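DUF4442 domain-containing protein (PDB 1SH8) is of unknown function but belongs to the HotDog clan and is probably a thioesterase, a hydrolase of thioester bonds. Local coordinates at residues 28-31 against 36-39; 66-71 against 99-104. One frame throughout, in Å; residues are numbered along the deposited sequence.

Contact 1: residues 28-31 against 36-39; sequences AEVL and VRLR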
ATOM      1  N   ALA A  28      17.839   0.816   3.014  1.00  9.04           N
ATOM      2  CA  ALA A  28      18.302   1.250   1.703  1.00  9.52           C
ATOM      3  C   ALA A  28      19.656   0.603   1.477  1.00 10.72           C
ATOM      4  O   ALA A  28      20.552   0.740   2.306  1.00 13.15           O
ATOM      5  CB  ALA A  28      18.441   2.769   1.668  1.00 10.53           C
ATOM      6  N   GLU A  29      19.808  -0.119   0.373  1.00 10.23           N
ATOM      7  CA  GLU A  29      21.087  -0.755   0.072  1.00  9.74           C
ATOM      8  C   GLU A  29      21.941   0.191  -0.763  1.00 10.61           C
ATOM      9  O   GLU A  29      23.145   0.317  -0.533  1.00 11.70           O
ATOM     10  CB  GLU A  29      20.872  -2.082  -0.661  1.00  9.54           C
ATOM     11  CG  GLU A  29      20.131  -3.112   0.178  1.00 10.77           C
ATOM     12  CD  GLU A  29      20.205  -4.519  -0.389  1.00 12.11           C
ATOM     13  OE1 GLU A  29      20.453  -4.675  -1.607  1.00 11.08           O
ATOM     14  OE2 GLU A  29      19.997  -5.472   0.390  1.00 13.43           O
ATOM     15  N   VAL A  30      21.316   0.856  -1.730  1.00  9.84           N
ATOM     16  CA  VAL A  30      22.008   1.821  -2.580  1.00 10.78           C
ATOM     17  C   VAL A  30      21.111   3.036  -2.815  1.00 10.47           C
ATOM     18  O   VAL A  30      19.919   2.893  -3.092  1.00  9.69           O
ATOM     19  CB  VAL A  30      22.386   1.226  -3.960  1.00 11.17           C
ATOM     20  CG1 VAL A  30      22.964   2.314  -4.858  1.00 11.90           C
ATOM     21  CG2 VAL A  30      23.405   0.104  -3.784  1.00 13.14           C
ATOM     22  N   LEU A  31      21.691   4.225  -2.683  1.00  9.99           N
ATOM     23  CA  LEU A  31      20.975   5.481  -2.903  1.00 10.39           C
ATOM     24  C   LEU A  31      21.906   6.437  -3.638  1.00 10.96           C
ATOM     25  O   LEU A  31      22.844   6.975  -3.052  1.00 12.60           O
ATOM     26  CB  LEU A  31      20.547   6.106  -1.570  1.00  9.27           C
ATOM     27  CG  LEU A  31      19.479   5.355  -0.777  1.00  9.27           C
ATOM     28  CD1 LEU A  31      19.296   6.017   0.577  1.00  9.53           C
ATOM     29  CD2 LEU A  31      18.166   5.348  -1.557  1.00  8.31           C
ATOM     30  N   VAL A  36      18.233   3.628  -7.037  1.00  7.57           N
ATOM     31  CA  VAL A  36      18.040   3.234  -5.647  1.00  7.70           C
ATOM     32  C   VAL A  36      17.721   1.746  -5.572  1.00  8.35           C
ATOM     33  O   VAL A  36      17.167   1.168  -6.515  1.00  8.13           O
ATOM     34  CB  VAL A  36      16.869   4.015  -4.964  1.00  7.64           C
ATOM     35  CG1 VAL A  36      17.102   5.518  -5.075  1.00  8.12           C
ATOM     36  CG2 VAL A  36      15.528   3.628  -5.589  1.00  7.48           C
ATOM     37  N   ARG A  37      18.097   1.132  -4.457  1.00  6.97           N
ATOM     38  CA  ARG A  37      17.808  -0.277  -4.208  1.00  8.49           C
ATOM     39  C   ARG A  37      17.447  -0.386  -2.735  1.00  8.38           C
ATOM     40  O   ARG A  37      18.236  -0.007  -1.867  1.00  8.12           O
ATOM     41  CB  ARG A  37      19.011  -1.180  -4.520  1.00  8.24           C
ATOM     42  CG  ARG A  37      18.690  -2.659  -4.313  1.00  9.26           C
ATOM     43  CD  ARG A  37      19.748  -3.578  -4.904  1.00  8.20           C
ATOM     44  NE  ARG A  37      21.000  -3.601  -4.149  1.00  9.20           N
ATOM     45  CZ  ARG A  37      22.144  -3.059  -4.557  1.00 10.72           C
ATOM     46  NH1 ARG A  37      22.216  -2.424  -5.720  1.00  9.69           N
ATOM     47  NH2 ARG A  37      23.234  -3.190  -3.812  1.00 11.02           N
ATOM     48  N   LEU A  38      16.248  -0.893  -2.463  1.00  7.26           N
ATOM     49  CA  LEU A  38      15.759  -1.028  -1.095  1.00  6.72           C
ATOM     50  C   LEU A  38      15.478  -2.483  -0.747  1.00  6.49           C
ATOM     51  O   LEU A  38      15.271  -3.317  -1.633  1.00  7.78           O
ATOM     52  CB  LEU A  38      14.467  -0.219  -0.921  1.00  7.46           C
ATOM     53  CG  LEU A  38      14.421   1.199  -1.507  1.00  7.61           C
ATOM     54  CD1 LEU A  38      13.014   1.760  -1.316  1.00  8.45           C
ATOM     55  CD2 LEU A  38      15.459   2.093  -0.837  1.00  7.87           C
ATOM     56  N   ARG A  39      15.460  -2.774   0.550  1.00  7.35           N
ATOM     57  CA  ARG A  39      15.198  -4.122   1.043  1.00  7.78           C
ATOM     58  C   ARG A  39      14.204  -4.096   2.202  1.00  7.64           C
ATOM     59  O   ARG A  39      14.348  -3.307   3.134  1.00  7.82           O
ATOM     60  CB  ARG A  39      16.500  -4.778   1.522  1.00  9.11           C
ATOM     61  CG  ARG A  39      16.317  -6.215   2.027  1.00 10.74           C
ATOM     62  CD  ARG A  39      17.615  -6.819   2.572  1.00 11.52           C
ATOM     63  NE  ARG A  39      17.996  -6.236   3.855  1.00 15.35           N
ATOM     64  CZ  ARG A  39      19.034  -5.428   4.044  1.00 15.50           C
ATOM     65  NH1 ARG A  39      19.820  -5.092   3.029  1.00 18.04           N
ATOM     66  NH2 ARG A  39      19.288  -4.954   5.255  1.00 17.45           N
TER
HETATM   67  O   HOH W   1      23.136  -6.012  -2.651  1.00 19.35           O
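E29 and V30 both face R37 across an antiparallel hairpin, their backbone nitrogens donating to the same carbonyl, R37 O, with E29 N at 2.7 Å and V30 N at 3.2 Å. This is a classic beta bulge: one extra residue shifts the register between the A28–L38 and V30–R37 pairs. Beyond the bulge, R37 N closes the V30–R37 pair by donating to V30 O (2.9 Å).

The bulge turns the side chain of E29 toward the opposite strand, where its carboxylate forms salt bridges with two arginines. OE1 of E29 accepts from R37 NE at 2.8 Å, nearly in line with its C-O bond; although this oxygen lies at the edge of the guanidinium, the carboxylate and guanidinium planes stand 81° apart. R98 joins the network through a second salt bridge to OE1. A bend in the R37 chain (chi3 73°) helps bring its guanidinium to V30, and V30 CG2 lies over one face of that group, 3.3 Å from R37 NH2. A small branched residue suits this place, sharing the sheet face with the aliphatic stem of R37.

A28, L31, V36 and L38 lie on the opposite, apolar face, where L31 CD2 packs against V36 CG1 at 3.7 Å. The second carboxylate oxygen, E29 OE2, uses its anti lone pair to accept from R39 NH1 at 2.7 Å, within the R39 guanidinium plane.

Contact 2: residues 66-71 against 99-104; sequences GALFLT and VEARLD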
ATOM      1  N   GLY A  66       9.871   8.113  -3.682  1.00  7.77           N
ATOM      2  CA  GLY A  66      10.402   9.111  -2.774  1.00  7.46           C
ATOM      3  C   GLY A  66      11.916   9.016  -2.638  1.00  7.40           C
ATOM      4  O   GLY A  66      12.593  10.036  -2.511  1.00  7.80           O
ATOM      5  N   ALA A  67      12.457   7.800  -2.659  1.00  6.38           N
ATOM      6  CA  ALA A  67      13.904   7.623  -2.535  1.00  6.29           C
ATOM      7  C   ALA A  67      14.631   8.248  -3.729  1.00  7.04           C
ATOM      8  O   ALA A  67      15.640   8.929  -3.552  1.00  6.67           O
ATOM      9  CB  ALA A  67      14.257   6.136  -2.411  1.00  6.69           C
ATOM     10  N   LEU A  68      14.127   8.015  -4.941  1.00  7.34           N
ATOM     11  CA  LEU A  68      14.736   8.599  -6.143  1.00  8.04           C
ATOM     12  C   LEU A  68      14.654  10.129  -6.068  1.00  8.38           C
ATOM     13  O   LEU A  68      15.561  10.834  -6.502  1.00  8.27           O
ATOM     14  CB  LEU A  68      14.031   8.099  -7.408  1.00  7.13           C
ATOM     15  CG  LEU A  68      14.488   6.730  -7.916  1.00  8.09           C
ATOM     16  CD1 LEU A  68      13.499   6.197  -8.951  1.00  8.03           C
ATOM     17  CD2 LEU A  68      15.887   6.855  -8.515  1.00  6.80           C
ATOM     18  N   PHE A  69      13.558  10.635  -5.512  1.00  8.54           N
ATOM     19  CA  PHE A  69      13.380  12.077  -5.342  1.00  9.02           C
ATOM     20  C   PHE A  69      14.493  12.616  -4.429  1.00  9.15           C
ATOM     21  O   PHE A  69      15.116  13.637  -4.721  1.00  9.44           O
ATOM     22  CB  PHE A  69      12.005  12.359  -4.719  1.00  9.51           C
ATOM     23  CG  PHE A  69      11.940  13.641  -3.926  1.00 10.86           C
ATOM     24  CD1 PHE A  69      11.817  14.873  -4.565  1.00 10.69           C
ATOM     25  CD2 PHE A  69      12.023  13.613  -2.538  1.00  9.66           C
ATOM     26  CE1 PHE A  69      11.775  16.057  -3.829  1.00 10.81           C
ATOM     27  CE2 PHE A  69      11.981  14.793  -1.795  1.00 11.29           C
ATOM     28  CZ  PHE A  69      11.857  16.017  -2.443  1.00 10.00           C
ATOM     29  N   LEU A  70      14.732  11.922  -3.320  1.00  7.94           N
ATOM     30  CA  LEU A  70      15.767  12.327  -2.370  1.00  8.22           C
ATOM     31  C   LEU A  70      17.177  12.288  -2.959  1.00  8.64           C
ATOM     32  O   LEU A  70      18.025  13.111  -2.608  1.00  9.02           O
ATOM     33  CB  LEU A  70      15.728  11.438  -1.123  1.00  7.99           C
ATOM     34  CG  LEU A  70      14.577  11.669  -0.141  1.00 10.02           C
ATOM     35  CD1 LEU A  70      14.587  10.580   0.917  1.00  8.99           C
ATOM     36  CD2 LEU A  70      14.715  13.046   0.505  1.00  9.18           C
ATOM     37  N   THR A  71      17.442  11.337  -3.849  1.00  7.98           N
ATOM     38  CA  THR A  71      18.777  11.242  -4.428  1.00  8.39           C
ATOM     39  C   THR A  71      18.958  12.003  -5.733  1.00  8.75           C
ATOM     40  O   THR A  71      20.092  12.252  -6.152  1.00 10.01           O
ATOM     41  CB  THR A  71      19.173   9.778  -4.721  1.00  8.32           C
ATOM     42  OG1 THR A  71      18.372   9.269  -5.798  1.00  8.88           O
ATOM     43  CG2 THR A  71      18.996   8.912  -3.486  1.00  8.36           C
ATOM     44  N   VAL A  99      13.851  -4.355  -4.131  1.00  6.66           N
ATOM     45  CA  VAL A  99      13.384  -3.658  -5.312  1.00  6.66           C
ATOM     46  C   VAL A  99      14.442  -2.634  -5.702  1.00  7.68           C
ATOM     47  O   VAL A  99      15.159  -2.105  -4.846  1.00  7.73           O
ATOM     48  CB  VAL A  99      12.051  -2.907  -5.046  1.00  6.05           C
ATOM     49  CG1 VAL A  99      12.272  -1.776  -4.044  1.00  5.76           C
ATOM     50  CG2 VAL A  99      11.489  -2.351  -6.356  1.00  7.92           C
ATOM     51  N   GLU A 100      14.570  -2.386  -6.999  1.00  7.57           N
ATOM     52  CA  GLU A 100      15.486  -1.361  -7.466  1.00  8.95           C
ATOM     53  C   GLU A 100      14.727  -0.538  -8.497  1.00  8.86           C
ATOM     54  O   GLU A 100      13.792  -1.025  -9.135  1.00  7.88           O
ATOM     55  CB  GLU A 100      16.794  -1.954  -8.020  1.00 13.08           C
ATOM     56  CG  GLU A 100      16.705  -2.937  -9.158  1.00 17.13           C
ATOM     57  CD  GLU A 100      18.034  -3.677  -9.369  1.00 20.81           C
ATOM     58  OE1 GLU A 100      19.085  -3.015  -9.489  1.00 17.47           O
ATOM     59  OE2 GLU A 100      18.031  -4.928  -9.413  1.00 24.28           O
ATOM     60  N   ALA A 101      15.093   0.729  -8.615  1.00  9.31           N
ATOM     61  CA  ALA A 101      14.421   1.625  -9.542  1.00  9.56           C
ATOM     62  C   ALA A 101      15.414   2.658 -10.035  1.00  9.57           C
ATOM     63  O   ALA A 101      16.360   2.996  -9.331  1.00  9.44           O
ATOM     64  CB  ALA A 101      13.256   2.317  -8.840  1.00  9.07           C
ATOM     65  N   ARG A 102      15.195   3.161 -11.242  1.00  9.96           N
ATOM     66  CA  ARG A 102      16.100   4.152 -11.790  1.00 11.57           C
ATOM     67  C   ARG A 102      15.408   5.227 -12.624  1.00 11.74           C
ATOM     68  O   ARG A 102      14.270   5.062 -13.063  1.00 11.65           O
ATOM     69  CB  ARG A 102      17.184   3.456 -12.626  1.00 14.83           C
ATOM     70  CG  ARG A 102      16.663   2.657 -13.812  1.00 18.41           C
ATOM     71  CD  ARG A 102      17.794   1.863 -14.492  1.00 22.10           C
ATOM     72  NE  ARG A 102      18.270   0.745 -13.676  1.00 24.50           N
ATOM     73  CZ  ARG A 102      19.363   0.026 -13.940  1.00 26.07           C
ATOM     74  NH1 ARG A 102      20.107   0.307 -15.004  1.00 26.52           N
ATOM     75  NH2 ARG A 102      19.711  -0.979 -13.143  1.00 25.74           N
ATOM     76  N   LEU A 103      16.114   6.342 -12.792  1.00 12.38           N
ATOM     77  CA  LEU A 103      15.679   7.485 -13.598  1.00 15.39           C
ATOM     78  C   LEU A 103      16.943   7.908 -14.336  1.00 16.00           C
ATOM     79  O   LEU A 103      17.958   8.183 -13.696  1.00 15.63           O
ATOM     80  CB  LEU A 103      15.217   8.652 -12.720  1.00 15.48           C
ATOM     81  CG  LEU A 103      13.819   8.657 -12.117  1.00 18.12           C
ATOM     82  CD1 LEU A 103      13.645   9.914 -11.265  1.00 17.32           C
ATOM     83  CD2 LEU A 103      12.785   8.616 -13.232  1.00 17.94           C
ATOM     84  N   ASP A 104      16.908   7.956 -15.664  1.00 18.44           N
ATOM     85  CA  ASP A 104      18.116   8.350 -16.387  1.00 22.08           C
ATOM     86  C   ASP A 104      18.404   9.844 -16.207  1.00 21.20           C
ATOM     87  O   ASP A 104      17.508  10.631 -15.879  1.00 19.59           O
ATOM     88  CB  ASP A 104      18.010   8.003 -17.877  1.00 26.73           C
ATOM     89  CG  ASP A 104      17.002   8.859 -18.605  1.00 31.95           C
ATOM     90  OD1 ASP A 104      15.789   8.678 -18.371  1.00 36.91           O
ATOM     91  OD2 ASP A 104      17.424   9.717 -19.411  1.00 36.43           O
TER
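L68 reaches A101 and L103 with its CG anti to the carbonyl carbon (chi1 -82°) and a nearly extended second torsion (chi2 166°), which carry CD1 off the helix to the strand. L103 likewise has its CG beside the backbone N (chi1 -81°), and the two leucine side chains cross obliquely. CD1 of L68 thus touches two residues: A101 CB at 3.9 Å and L103 CG at 4.0 Å. The other methyl of L68, CD2, comes 4.0 Å from A101 O, so both ends of the leucine fork rest on strand 97-102 and its extension.

In the hot-dog fold a helix is wrapped by a curved antiparallel sheet, and between 66-71 and 99-104 the contact rests on one leucine of the helix, L68. The alternation of strand 97-102, carried on into L103, suits these residue types. A101 and L103 turn inward toward the helix, the alanine being small enough to let L68 approach close to the backbone, whereas R102 between them turns outward and keeps its long charged chain exposed. The backbone of R102 still contributes, its N lying 4.2 Å from L68 CD1. V36 of strand 35-40 and L125 of strand 120-130 also touch L68. Just past L103 the chain enters helix 105-118, and D104 takes its N-cap position, with OD2 accepting a hydrogen bond from R107 N.

Contact 1 closes before contact 2 opens along the chain, yet their centres lie only 9 Å apart, because strands 35-40 and 97-102 are antiparallel neighbours; strand 35-40 lies between 27-32 and 97-102 in the sheet. The two contacts meet through the backbone, L38 N lying 2.9 Å from V99 O and V36 O 3.0 Å from A101 N, both probable hydrogen bonds. Helix 64-72 serves both: L31 of contact 1 touches its T71 and V36 its A67. Contact 1 builds the hairpin, and contact 2 sets helix 64-72 on the next strand; this is consistent with a hot-dog domain, in which the sheet wraps a helix.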